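Local coordinates for aldo-keto reductase 1 (Coptotermes gestroi, PDB 5KET), which binds NADP and probably catalyses the NADP-dependent reduction of carbonyl compounds, as other aldo-keto reductases do, at residues P89-R94 and F125-D130; H120-F125 and E333-E338; S152-M157 and V169-F174. All blocks are in the same frame, centred on the assembly; numbering follows the deposited sequence.

Interaction 1 (P89-R94 and F125-D130); sequences PPIGNR and FQYKGD
P90 sets its CB over the phenyl ring of F125, and this is the tight end of the contact. That CB sits 3.4 Å from the centroid of the F125 ring, only 5° off the ring normal, a CH-pi contact placed squarely over the middle of one face. Beside it the two backbones are joined: F125 N donates to P90 O at 2.6 Å, the bond nearly straight at hydrogen (166°) but reaching the oxygen from above the carbonyl plane. I91 continues the packing with its two branches. CG2 is set beside its own backbone N, which brings it to the edge of the F125 ring and within 3.6 Å of F125 CB, while CD1 extends the other way to 3.5 Å from D130 O and 3.6 Å from G129 O.

Towards Y127 the fit slackens. The I91 carbonyl O lies near the plane of the Y127 ring, at its edge. The side chains of I91 and Y127 come no nearer than 4.3 Å, from I91 CD1 to Y127 CD1. Y127 and R94 are partly exposed here, and R94 turns its guanidinium to a salt bridge with D145. F125 also meets F142 edge-to-face. The 89-94 turn leaves barrel strand 83-88, and helix 98-109 backs both segments, its F101 packing on P89, I91 and D130.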
loop_
_atom_site.group_PDB
_atom_site.type_symbol
_atom_site.label_atom_id
_atom_site.label_comp_id
_atom_site.label_asym_id
_atom_site.label_seq_id
_atom_site.Cartn_x
_atom_site.Cartn_y
_atom_site.Cartn_z
ATOM N N PRO A 89 6.104 8.528 7.046
ATOM C CA PRO A 89 5.002 9.487 6.920
ATOM C C PRO A 89 5.405 10.699 6.107
ATOM O O PRO A 89 6.551 11.166 6.193
ATOM C CB PRO A 89 4.701 9.880 8.380
ATOM C CG PRO A 89 5.557 9.069 9.233
ATOM C CD PRO A 89 6.600 8.412 8.422
ATOM N N PRO A 90 4.473 11.290 5.343
ATOM C CA PRO A 90 4.787 12.505 4.571
ATOM C C PRO A 90 5.471 13.596 5.386
ATOM O O PRO A 90 6.153 14.451 4.814
ATOM C CB PRO A 90 3.414 12.953 4.059
ATOM C CG PRO A 90 2.633 11.691 3.951
ATOM C CD PRO A 90 3.109 10.811 5.079
ATOM N N ILE A 91 5.319 13.571 6.716
ATOM C CA ILE A 91 6.031 14.529 7.562
ATOM C C ILE A 91 7.481 14.144 7.784
ATOM O O ILE A 91 8.188 14.838 8.529
ATOM C CB ILE A 91 5.371 14.705 8.943
ATOM C CG1 ILE A 91 5.366 13.377 9.703
ATOM C CG2 ILE A 91 3.971 15.286 8.794
ATOM C CD1 ILE A 91 4.862 13.492 11.129
ATOM N N GLY A 92 7.946 13.062 7.164
ATOM C CA GLY A 92 9.342 12.678 7.246
ATOM C C GLY A 92 10.037 12.561 5.903
ATOM O O GLY A 92 11.093 11.926 5.819
ATOM N N ASN A 93 9.489 13.173 4.851
ATOM C CA ASN A 93 10.107 13.130 3.522
ATOM C C ASN A 93 11.289 14.090 3.443
ATOM O O ASN A 93 11.383 14.979 2.595
ATOM C CB ASN A 93 9.081 13.429 2.446
ATOM C CG ASN A 93 7.902 12.540 2.548
ATOM O OD1 ASN A 93 7.475 12.210 3.645
ATOM N ND2 ASN A 93 7.378 12.113 1.417
ATOM N N ARG A 94 12.217 13.869 4.362
ATOM C CA ARG A 94 13.499 14.534 4.391
ATOM C C ARG A 94 14.497 13.492 4.875
ATOM O O ARG A 94 14.186 12.707 5.775
ATOM C CB ARG A 94 13.463 15.765 5.306
ATOM C CG ARG A 94 13.040 15.437 6.723
ATOM C CD ARG A 94 12.347 16.602 7.425
ATOM N NE ARG A 94 10.944 16.708 7.033
ATOM C CZ ARG A 94 10.473 17.631 6.203
ATOM N NH1 ARG A 94 11.293 18.540 5.688
ATOM N NH2 ARG A 94 9.188 17.658 5.886
ATOM N N PHE A 125 5.237 16.747 3.862
ATOM C CA PHE A 125 4.704 17.743 4.777
ATOM C C PHE A 125 5.864 18.260 5.615
ATOM O O PHE A 125 6.815 17.528 5.891
ATOM C CB PHE A 125 3.625 17.176 5.708
ATOM C CG PHE A 125 2.529 16.416 5.014
ATOM C CD1 PHE A 125 2.336 16.507 3.646
ATOM C CD2 PHE A 125 1.682 15.610 5.750
ATOM C CE1 PHE A 125 1.330 15.797 3.027
ATOM C CE2 PHE A 125 0.677 14.905 5.139
ATOM C CZ PHE A 125 0.499 14.995 3.771
ATOM N N GLN A 126 5.795 19.527 6.005
ATOM C CA GLN A 126 6.808 20.030 6.915
ATOM C C GLN A 126 6.601 19.397 8.271
ATOM O O GLN A 126 5.478 19.322 8.774
ATOM C CB GLN A 126 6.752 21.548 7.053
ATOM C CG GLN A 126 6.331 22.271 5.838
ATOM C CD GLN A 126 5.998 23.696 6.175
ATOM O OE1 GLN A 126 6.122 24.099 7.316
ATOM N NE2 GLN A 126 5.563 24.466 5.201
ATOM N N TYR A 127 7.685 18.934 8.867
ATOM C CA TYR A 127 7.605 18.302 10.174
ATOM C C TYR A 127 7.332 19.406 11.185
ATOM O O TYR A 127 8.211 20.210 11.507
ATOM C CB TYR A 127 8.887 17.512 10.456
ATOM C CG TYR A 127 8.909 16.934 11.830
ATOM C CD1 TYR A 127 8.459 15.640 12.077
ATOM C CD2 TYR A 127 9.363 17.690 12.896
ATOM C CE1 TYR A 127 8.464 15.128 13.373
ATOM C CE2 TYR A 127 9.371 17.202 14.167
ATOM C CZ TYR A 127 8.928 15.933 14.416
ATOM O OH TYR A 127 8.979 15.527 15.728
ATOM N N LYS A 128 6.091 19.494 11.658
ATOM C CA LYS A 128 5.703 20.417 12.715
ATOM C C LYS A 128 5.480 19.707 14.041
ATOM O O LYS A 128 5.059 20.341 15.020
ATOM C CB LYS A 128 4.433 21.201 12.329
ATOM N N GLY A 129 5.734 18.410 14.091
ATOM C CA GLY A 129 5.553 17.620 15.283
ATOM C C GLY A 129 5.704 16.154 14.952
ATOM O O GLY A 129 5.427 15.742 13.819
ATOM N N ASP A 130 6.152 15.353 15.920
ATOM C CA ASP A 130 6.334 13.925 15.675
ATOM C C ASP A 130 4.984 13.243 15.465
ATOM O O ASP A 130 4.794 12.500 14.494
ATOM C CB ASP A 130 7.127 13.311 16.840
ATOM C CG ASP A 130 7.431 11.824 16.653
ATOM O OD1 ASP A 130 6.687 11.117 15.937
ATOM O OD2 ASP A 130 8.469 11.371 17.192
#

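Interaction 2 (H120-F125 and E333-E338); sequences HLPVGF and EHPYDE. With NAP (NADP nicotinamide-adenine-dinucleotide phosphate), chain C.
P335, whose CG meets P122 CG at 4.1 Å, itself touches two flat groups of its own segment. Its CD lies 3.7 Å above one face of the H334 imidazole, offset toward the rim, and its CG is 3.5 Å above the Y336 ring, over the centre. The two proline side chains cross at about a right angle, so they meet at a corner instead of stacking. On the 120-125 side the flat group is the H120 imidazole. The carboxamide of NADP approaches it obliquely, with H120 CE1 3.4 Å from NAP O7N.

The rest of the contact gathers round one carbonyl: E333 O is flanked by P122 CB at 3.4 Å and V123 CG2 at 3.5 Å. V123 brings CG2 there by holding CG1 anti to its backbone N (chi1 175°). E333 starts toward P122, but its chain bends at chi2 and leads the carboxylate off to a salt bridge with R181, so the carboxylate takes no part and carbon atoms pack round a backbone carbonyl. H334 NE2 is likewise satisfied elsewhere, by the carbonyl of M322.

H120 turns its ring to the cofactor, CG anti to the backbone N (chi1 -160°), and putting an alanine here would probably leave the carboxamide without its imidazole neighbour and open a gap beside the nicotinamide. H120 is the predicted substrate-binding histidine, and with D53, Y58 and K87 it is consistent with the family's catalytic tetrad. A C-terminal tail laid against the loop after the fourth strand, at the cofactor end of the (beta/alpha)8 barrel, is the familiar aldo-keto reductase arrangement.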
loop_
_atom_site.group_PDB
_atom_site.type_symbol
_atom_site.label_atom_id
_atom_site.label_comp_id
_atom_site.label_asym_id
_atom_site.label_seq_id
_atom_site.Cartn_x
_atom_site.Cartn_y
_atom_site.Cartn_z
ATOM N N HIS A 120 5.894 6.684 1.798
ATOM C CA HIS A 120 4.443 6.670 1.696
ATOM C C HIS A 120 3.955 7.590 0.585
ATOM O O HIS A 120 3.122 7.187 -0.240
ATOM C CB HIS A 120 3.854 7.084 3.045
ATOM C CG HIS A 120 2.434 6.671 3.253
ATOM N ND1 HIS A 120 1.907 5.506 2.740
ATOM C CD2 HIS A 120 1.437 7.258 3.953
ATOM C CE1 HIS A 120 0.639 5.407 3.096
ATOM N NE2 HIS A 120 0.331 6.456 3.836
ATOM N N LEU A 121 4.489 8.819 0.526
ATOM C CA LEU A 121 4.070 9.853 -0.435
ATOM C C LEU A 121 5.245 10.652 -0.999
ATOM O O LEU A 121 6.049 11.178 -0.219
ATOM C CB LEU A 121 3.053 10.815 0.195
ATOM C CG LEU A 121 1.621 10.680 -0.338
ATOM C CD1 LEU A 121 1.002 9.361 0.105
ATOM C CD2 LEU A 121 0.770 11.850 0.101
ATOM N N PRO A 122 5.314 10.810 -2.324
ATOM C CA PRO A 122 6.244 11.752 -2.925
ATOM C C PRO A 122 6.132 13.159 -2.356
ATOM O O PRO A 122 7.103 13.931 -2.416
ATOM C CB PRO A 122 5.860 11.737 -4.404
ATOM C CG PRO A 122 4.894 10.651 -4.588
ATOM C CD PRO A 122 4.404 10.167 -3.278
ATOM N N VAL A 123 4.965 13.552 -1.868
ATOM C CA VAL A 123 4.714 14.914 -1.417
ATOM C C VAL A 123 5.010 14.979 0.067
ATOM O O VAL A 123 4.413 14.250 0.861
ATOM C CB VAL A 123 3.263 15.340 -1.702
ATOM C CG1 VAL A 123 2.980 16.713 -1.105
ATOM C CG2 VAL A 123 2.968 15.301 -3.204
ATOM N N GLY A 124 5.942 15.845 0.452
ATOM C CA GLY A 124 6.306 15.978 1.846
ATOM C C GLY A 124 5.462 17.008 2.581
ATOM O O GLY A 124 5.003 17.991 2.010
ATOM N N PHE A 125 5.237 16.747 3.862
ATOM C CA PHE A 125 4.704 17.743 4.777
ATOM C C PHE A 125 5.864 18.260 5.615
ATOM O O PHE A 125 6.815 17.528 5.891
ATOM C CB PHE A 125 3.625 17.176 5.708
ATOM C CG PHE A 125 2.529 16.416 5.014
ATOM C CD1 PHE A 125 2.336 16.507 3.646
ATOM C CD2 PHE A 125 1.682 15.610 5.750
ATOM C CE1 PHE A 125 1.330 15.797 3.027
ATOM C CE2 PHE A 125 0.677 14.905 5.139
ATOM C CZ PHE A 125 0.499 14.995 3.771
ATOM N N GLU A 333 6.606 17.556 -6.694
ATOM C CA GLU A 333 6.608 16.109 -6.830
ATOM C C GLU A 333 5.199 15.546 -6.698
ATOM O O GLU A 333 4.962 14.601 -5.933
ATOM C CB GLU A 333 7.535 15.474 -5.794
ATOM C CG GLU A 333 8.992 15.899 -5.919
ATOM C CD GLU A 333 9.647 15.419 -7.213
ATOM O OE1 GLU A 333 9.064 14.550 -7.904
ATOM O OE2 GLU A 333 10.751 15.912 -7.534
ATOM N N HIS A 334 4.269 16.125 -7.412
ATOM C CA HIS A 334 2.933 15.561 -7.462
ATOM C C HIS A 334 2.878 14.486 -8.540
ATOM O O HIS A 334 3.241 14.751 -9.695
ATOM C CB HIS A 334 1.898 16.641 -7.742
ATOM C CG HIS A 334 0.490 16.161 -7.608
ATOM N ND1 HIS A 334 -0.240 15.685 -8.677
ATOM C CD2 HIS A 334 -0.315 16.058 -6.525
ATOM C CE1 HIS A 334 -1.440 15.324 -8.261
ATOM N NE2 HIS A 334 -1.511 15.539 -6.958
ATOM N N PRO A 335 2.435 13.272 -8.207
ATOM C CA PRO A 335 2.639 12.141 -9.124
ATOM C C PRO A 335 1.587 11.983 -10.208
ATOM O O PRO A 335 1.867 11.305 -11.209
ATOM C CB PRO A 335 2.629 10.932 -8.185
ATOM C CG PRO A 335 1.719 11.363 -7.064
ATOM C CD PRO A 335 1.920 12.843 -6.892
ATOM N N TYR A 336 0.401 12.569 -10.064
ATOM C CA TYR A 336 -0.722 12.220 -10.922
ATOM C C TYR A 336 -0.996 13.246 -12.011
ATOM O O TYR A 336 -2.041 13.173 -12.661
ATOM C CB TYR A 336 -1.973 11.993 -10.078
ATOM C CG TYR A 336 -1.758 11.031 -8.928
ATOM C CD1 TYR A 336 -2.359 11.250 -7.700
ATOM C CD2 TYR A 336 -0.936 9.919 -9.063
ATOM C CE1 TYR A 336 -2.169 10.392 -6.650
ATOM C CE2 TYR A 336 -0.731 9.056 -8.011
ATOM C CZ TYR A 336 -1.353 9.297 -6.805
ATOM O OH TYR A 336 -1.164 8.441 -5.744
ATOM N N ASP A 337 -0.091 14.195 -12.234
ATOM C CA ASP A 337 -0.190 14.998 -13.448
ATOM C C ASP A 337 0.336 14.226 -14.651
ATOM O O ASP A 337 -0.219 14.330 -15.750
ATOM C CB ASP A 337 0.569 16.311 -13.282
ATOM C CG ASP A 337 -0.008 17.180 -12.188
ATOM O OD1 ASP A 337 -1.212 17.024 -11.886
ATOM O OD2 ASP A 337 0.746 18.014 -11.632
ATOM N N GLU A 338 1.398 13.448 -14.460
ATOM C CA GLU A 338 1.920 12.609 -15.523
ATOM C C GLU A 338 0.910 11.520 -15.889
ATOM O O GLU A 338 0.106 11.099 -15.049
ATOM C CB GLU A 338 3.241 11.972 -15.092
ATOM C CG GLU A 338 4.385 12.960 -14.922
ATOM C CD GLU A 338 5.158 13.175 -16.209
ATOM O OE1 GLU A 338 5.373 12.172 -16.932
ATOM O OE2 GLU A 338 5.539 14.339 -16.493
HETATM P PA NAP C . -9.951 -2.502 -0.271
HETATM O O1A NAP C . -9.251 -3.328 0.797
HETATM O O2A NAP C . -10.057 -2.883 -1.562
HETATM O O5B NAP C . -11.417 -2.020 0.392
HETATM C C5B NAP C . -11.535 -2.641 1.648
HETATM C C4B NAP C . -12.951 -2.325 2.114
HETATM O O4B NAP C . -13.819 -3.297 1.576
HETATM C C3B NAP C . -13.076 -2.296 3.663
HETATM O O3B NAP C . -13.990 -1.307 4.029
HETATM C C2B NAP C . -13.682 -3.680 4.001
HETATM O O2B NAP C . -14.677 -3.630 4.924
HETATM C C1B NAP C . -14.279 -4.154 2.616
HETATM N N9A NAP C . -13.864 -5.515 2.299
HETATM C C8A NAP C . -12.623 -6.122 2.569
HETATM N N7A NAP C . -12.575 -7.407 2.146
HETATM C C5A NAP C . -13.842 -7.637 1.582
HETATM C C6A NAP C . -14.409 -8.764 0.970
HETATM N N6A NAP C . -13.697 -9.930 0.844
HETATM N N1A NAP C . -15.688 -8.743 0.484
HETATM C C2A NAP C . -16.355 -7.541 0.642
HETATM N N3A NAP C . -15.950 -6.383 1.200
HETATM C C4A NAP C . -14.655 -6.467 1.671
HETATM O O3 NAP C . -9.013 -1.192 -0.377
HETATM P PN NAP C . -8.477 -0.521 0.944
HETATM O O1N NAP C . -9.033 -0.995 2.216
HETATM O O2N NAP C . -8.235 0.940 0.656
HETATM O O5D NAP C . -6.794 -1.080 0.984
HETATM C C5D NAP C . -6.406 -0.931 2.269
HETATM C C4D NAP C . -4.948 -1.219 2.341
HETATM O O4D NAP C . -4.353 -0.563 1.220
HETATM C C3D NAP C . -4.462 -0.466 3.590
HETATM O O3D NAP C . -4.288 -1.334 4.625
HETATM C C2D NAP C . -3.110 0.028 3.183
HETATM O O2D NAP C . -2.163 -0.922 3.435
HETATM C C1D NAP C . -3.215 0.158 1.651
HETATM N N1N NAP C . -3.353 1.620 1.422
HETATM C C2N NAP C . -2.274 2.308 0.955
HETATM C C3N NAP C . -2.357 3.666 0.762
HETATM C C7N NAP C . -1.191 4.358 0.246
HETATM O O7N NAP C . -0.075 3.819 0.134
HETATM N N7N NAP C . -1.359 5.673 -0.121
HETATM C C4N NAP C . -3.538 4.368 1.060
HETATM C C5N NAP C . -4.615 3.657 1.548
HETATM C C6N NAP C . -4.531 2.291 1.737
HETATM P P2B NAP C . -14.440 -4.382 6.528
HETATM O O1X NAP C . -13.230 -3.572 6.971
HETATM O O2X NAP C . -15.731 -4.214 7.282
HETATM O O3X NAP C . -13.975 -5.768 6.083
#

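Interaction 3 (S152-M157 and V169-F174); sequences SLWKAM and VGLSNF. With NAP (NADP nicotinamide-adenine-dinucleotide phosphate), chain C.
W154 pushes the benzo end of its indole from the helix into a hollow along the strand, bounded by V169 and L171 with side-chain-less G170 between them. CH2 is the leading atom, 3.6 Å from V169 CG2, and neighbouring CZ3 meets L171 CD2 at 3.9 Å. The indole comes edge-on to the backbone: the carbonyl oxygens of V169 and G170 both lie at its rim, near its plane, with G170 O 3.8 Å from W154 CZ3. With CG of W154 anti to the backbone N (chi1 179°), the torsion sends the ring across to the strand.

V169 is the answering bump, and its fork is split between two partners. While CG2 faces W154, CG1 meets M157 CE at 4.0 Å. M157, bent at both chi2 and chi3, curls its methyl back to reach it, and its own CB lies over one face of the indole, toward the rim. L171 similarly works on two sides, since the CD2 that touches W154 also sits 3.7 Å above the F174 ring, over its centre.

Helix and strand run at 141° with their axes 9.5 Å apart at closest. They are consecutive elements of a beta-alpha-beta crossover from strand 114-119, whose I119 also packs on W154 and L171. Chemically the interface is greasy, and the polar work is done beyond it. NAP N7N donates to N173 OD1 at 2.7 Å, bent at 136°, and S172 OG lies 2.9 Å from NAP O7N with Q194 O as a rival acceptor. The strand thus rests on the helix through mostly apolar groups, while its end and the residue after it present S172 and N173 to the nicotinamide carboxamide.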
loop_
_atom_site.group_PDB
_atom_site.type_symbol
_atom_site.label_atom_id
_atom_site.label_comp_id
_atom_site.label_asym_id
_atom_site.label_seq_id
_atom_site.Cartn_x
_atom_site.Cartn_y
_atom_site.Cartn_z
ATOM N N SER A 152 17.868 12.613 -2.260
ATOM C CA SER A 152 18.430 12.693 -0.920
ATOM C C SER A 152 17.670 11.797 0.031
ATOM O O SER A 152 18.268 11.116 0.872
ATOM C CB SER A 152 18.381 14.126 -0.406
ATOM O OG SER A 152 18.462 15.060 -1.458
ATOM N N LEU A 153 16.341 11.828 -0.060
ATOM C CA LEU A 153 15.499 11.040 0.827
ATOM C C LEU A 153 15.736 9.554 0.618
ATOM O O LEU A 153 15.871 8.790 1.580
ATOM C CB LEU A 153 14.046 11.402 0.567
ATOM C CG LEU A 153 12.960 10.652 1.321
ATOM C CD1 LEU A 153 12.981 11.044 2.790
ATOM C CD2 LEU A 153 11.621 10.962 0.671
ATOM N N TRP A 154 15.825 9.142 -0.642
ATOM C CA TRP A 154 16.035 7.743 -0.967
ATOM C C TRP A 154 17.363 7.222 -0.425
ATOM O O TRP A 154 17.445 6.064 0.004
ATOM C CB TRP A 154 15.966 7.565 -2.475
ATOM C CG TRP A 154 16.185 6.169 -2.854
ATOM C CD1 TRP A 154 17.301 5.632 -3.406
ATOM C CD2 TRP A 154 15.261 5.083 -2.654
ATOM N NE1 TRP A 154 17.128 4.273 -3.585
ATOM C CE2 TRP A 154 15.886 3.919 -3.132
ATOM C CE3 TRP A 154 13.971 4.991 -2.130
ATOM C CZ2 TRP A 154 15.244 2.658 -3.099
ATOM C CZ3 TRP A 154 13.339 3.734 -2.100
ATOM C CH2 TRP A 154 13.982 2.597 -2.581
ATOM N N LYS A 155 18.412 8.047 -0.438
ATOM C CA LYS A 155 19.690 7.604 0.110
ATOM C C LYS A 155 19.584 7.322 1.603
ATOM O O LYS A 155 20.288 6.447 2.121
ATOM C CB LYS A 155 20.775 8.643 -0.179
ATOM C CG LYS A 155 21.166 8.700 -1.652
ATOM C CD LYS A 155 22.600 9.213 -1.839
ATOM C CE LYS A 155 22.998 9.218 -3.311
ATOM N NZ LYS A 155 22.732 7.902 -3.984
ATOM N N ALA A 156 18.694 8.031 2.304
ATOM C CA ALA A 156 18.446 7.735 3.712
ATOM C C ALA A 156 17.702 6.420 3.877
ATOM O O ALA A 156 17.926 5.698 4.855
ATOM C CB ALA A 156 17.658 8.875 4.357
ATOM N N MET A 157 16.809 6.104 2.942
ATOM C CA MET A 157 16.164 4.799 2.939
ATOM C C MET A 157 17.188 3.694 2.717
ATOM O O MET A 157 17.181 2.672 3.415
ATOM C CB MET A 157 15.088 4.775 1.858
ATOM C CG MET A 157 14.068 5.887 2.013
ATOM S SD MET A 157 12.920 5.534 3.359
ATOM C CE MET A 157 12.108 4.072 2.693
ATOM N N VAL A 169 13.454 -1.774 0.681
ATOM C CA VAL A 169 12.833 -0.458 0.660
ATOM C C VAL A 169 12.197 -0.223 -0.703
ATOM O O VAL A 169 12.693 -0.687 -1.733
ATOM C CB VAL A 169 13.834 0.663 0.996
ATOM C CG1 VAL A 169 14.151 0.649 2.481
ATOM C CG2 VAL A 169 15.099 0.502 0.177
ATOM N N GLY A 170 11.085 0.511 -0.700
ATOM C CA GLY A 170 10.343 0.772 -1.917
ATOM C C GLY A 170 9.593 2.092 -1.924
ATOM O O GLY A 170 9.813 2.944 -1.058
ATOM N N LEU A 171 8.691 2.264 -2.890
ATOM C CA LEU A 171 7.998 3.526 -3.116
ATOM C C LEU A 171 6.491 3.317 -3.120
ATOM O O LEU A 171 6.002 2.231 -3.440
ATOM C CB LEU A 171 8.402 4.131 -4.452
ATOM C CG LEU A 171 9.880 4.387 -4.750
ATOM C CD1 LEU A 171 10.032 4.659 -6.243
ATOM C CD2 LEU A 171 10.383 5.528 -3.880
ATOM N N SER A 172 5.754 4.376 -2.793
ATOM C CA SER A 172 4.297 4.328 -2.835
ATOM C C SER A 172 3.741 5.621 -3.421
ATOM O O SER A 172 4.126 6.716 -3.001
ATOM C CB SER A 172 3.711 4.091 -1.442
ATOM O OG SER A 172 2.330 3.812 -1.536
ATOM N N ASN A 173 2.833 5.478 -4.386
ATOM C CA ASN A 173 2.171 6.607 -5.038
ATOM C C ASN A 173 3.169 7.498 -5.775
ATOM O O ASN A 173 3.019 8.718 -5.826
ATOM C CB ASN A 173 1.348 7.420 -4.036
ATOM C CG ASN A 173 0.247 6.605 -3.390
ATOM O OD1 ASN A 173 0.196 6.481 -2.169
ATOM N ND2 ASN A 173 -0.656 6.058 -4.206
ATOM N N PHE A 174 4.194 6.881 -6.356
ATOM C CA PHE A 174 5.168 7.549 -7.209
ATOM C C PHE A 174 4.809 7.308 -8.671
ATOM O O PHE A 174 4.181 6.303 -9.004
ATOM C CB PHE A 174 6.577 7.016 -6.934
ATOM C CG PHE A 174 7.239 7.621 -5.725
ATOM C CD1 PHE A 174 6.748 7.386 -4.449
ATOM C CD2 PHE A 174 8.374 8.408 -5.867
ATOM C CE1 PHE A 174 7.362 7.940 -3.331
ATOM C CE2 PHE A 174 8.998 8.967 -4.758
ATOM C CZ PHE A 174 8.488 8.734 -3.484
HETATM P PA NAP C . -9.951 -2.502 -0.271
HETATM O O1A NAP C . -9.251 -3.328 0.797
HETATM O O2A NAP C . -10.057 -2.883 -1.562
HETATM O O5B NAP C . -11.417 -2.020 0.392
HETATM C C5B NAP C . -11.535 -2.641 1.648
HETATM C C4B NAP C . -12.951 -2.325 2.114
HETATM O O4B NAP C . -13.819 -3.297 1.576
HETATM C C3B NAP C . -13.076 -2.296 3.663
HETATM O O3B NAP C . -13.990 -1.307 4.029
HETATM C C2B NAP C . -13.682 -3.680 4.001
HETATM O O2B NAP C . -14.677 -3.630 4.924
HETATM C C1B NAP C . -14.279 -4.154 2.616
HETATM N N9A NAP C . -13.864 -5.515 2.299
HETATM C C8A NAP C . -12.623 -6.122 2.569
HETATM N N7A NAP C . -12.575 -7.407 2.146
HETATM C C5A NAP C . -13.842 -7.637 1.582
HETATM C C6A NAP C . -14.409 -8.764 0.970
HETATM N N6A NAP C . -13.697 -9.930 0.844
HETATM N N1A NAP C . -15.688 -8.743 0.484
HETATM C C2A NAP C . -16.355 -7.541 0.642
HETATM N N3A NAP C . -15.950 -6.383 1.200
HETATM C C4A NAP C . -14.655 -6.467 1.671
HETATM O O3 NAP C . -9.013 -1.192 -0.377
HETATM P PN NAP C . -8.477 -0.521 0.944
HETATM O O1N NAP C . -9.033 -0.995 2.216
HETATM O O2N NAP C . -8.235 0.940 0.656
HETATM O O5D NAP C . -6.794 -1.080 0.984
HETATM C C5D NAP C . -6.406 -0.931 2.269
HETATM C C4D NAP C . -4.948 -1.219 2.341
HETATM O O4D NAP C . -4.353 -0.563 1.220
HETATM C C3D NAP C . -4.462 -0.466 3.590
HETATM O O3D NAP C . -4.288 -1.334 4.625
HETATM C C2D NAP C . -3.110 0.028 3.183
HETATM O O2D NAP C . -2.163 -0.922 3.435
HETATM C C1D NAP C . -3.215 0.158 1.651
HETATM N N1N NAP C . -3.353 1.620 1.422
HETATM C C2N NAP C . -2.274 2.308 0.955
HETATM C C3N NAP C . -2.357 3.666 0.762
HETATM C C7N NAP C . -1.191 4.358 0.246
HETATM O O7N NAP C . -0.075 3.819 0.134
HETATM N N7N NAP C . -1.359 5.673 -0.121
HETATM C C4N NAP C . -3.538 4.368 1.060
HETATM C C5N NAP C . -4.615 3.657 1.548
HETATM C C6N NAP C . -4.531 2.291 1.737
HETATM P P2B NAP C . -14.440 -4.382 6.528
HETATM O O1X NAP C . -13.230 -3.572 6.971
HETATM O O2X NAP C . -15.731 -4.214 7.282
HETATM O O3X NAP C . -13.975 -5.768 6.083
#

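In the fold
Interactions 1 and 2 share F125 and cross along the chain, with centres about 14 Å apart: the same run from H120 onward meets the C-terminal tail first and the 89-94 turn next. Interaction 3 is nested within the loop that interaction 2 closes, and their centres are about 12 Å apart. The two meet at N173, beside P122, P335 and Y336. Both reach the nicotinamide carboxamide, H120 in one and S172 with N173 in the other. Interaction 1 stands a step back, the side chain of P90 about 4 Å from that of H120 and about 8 Å from NADP. It touches interaction 3 through L153, which packs on the N93-R94 backbone.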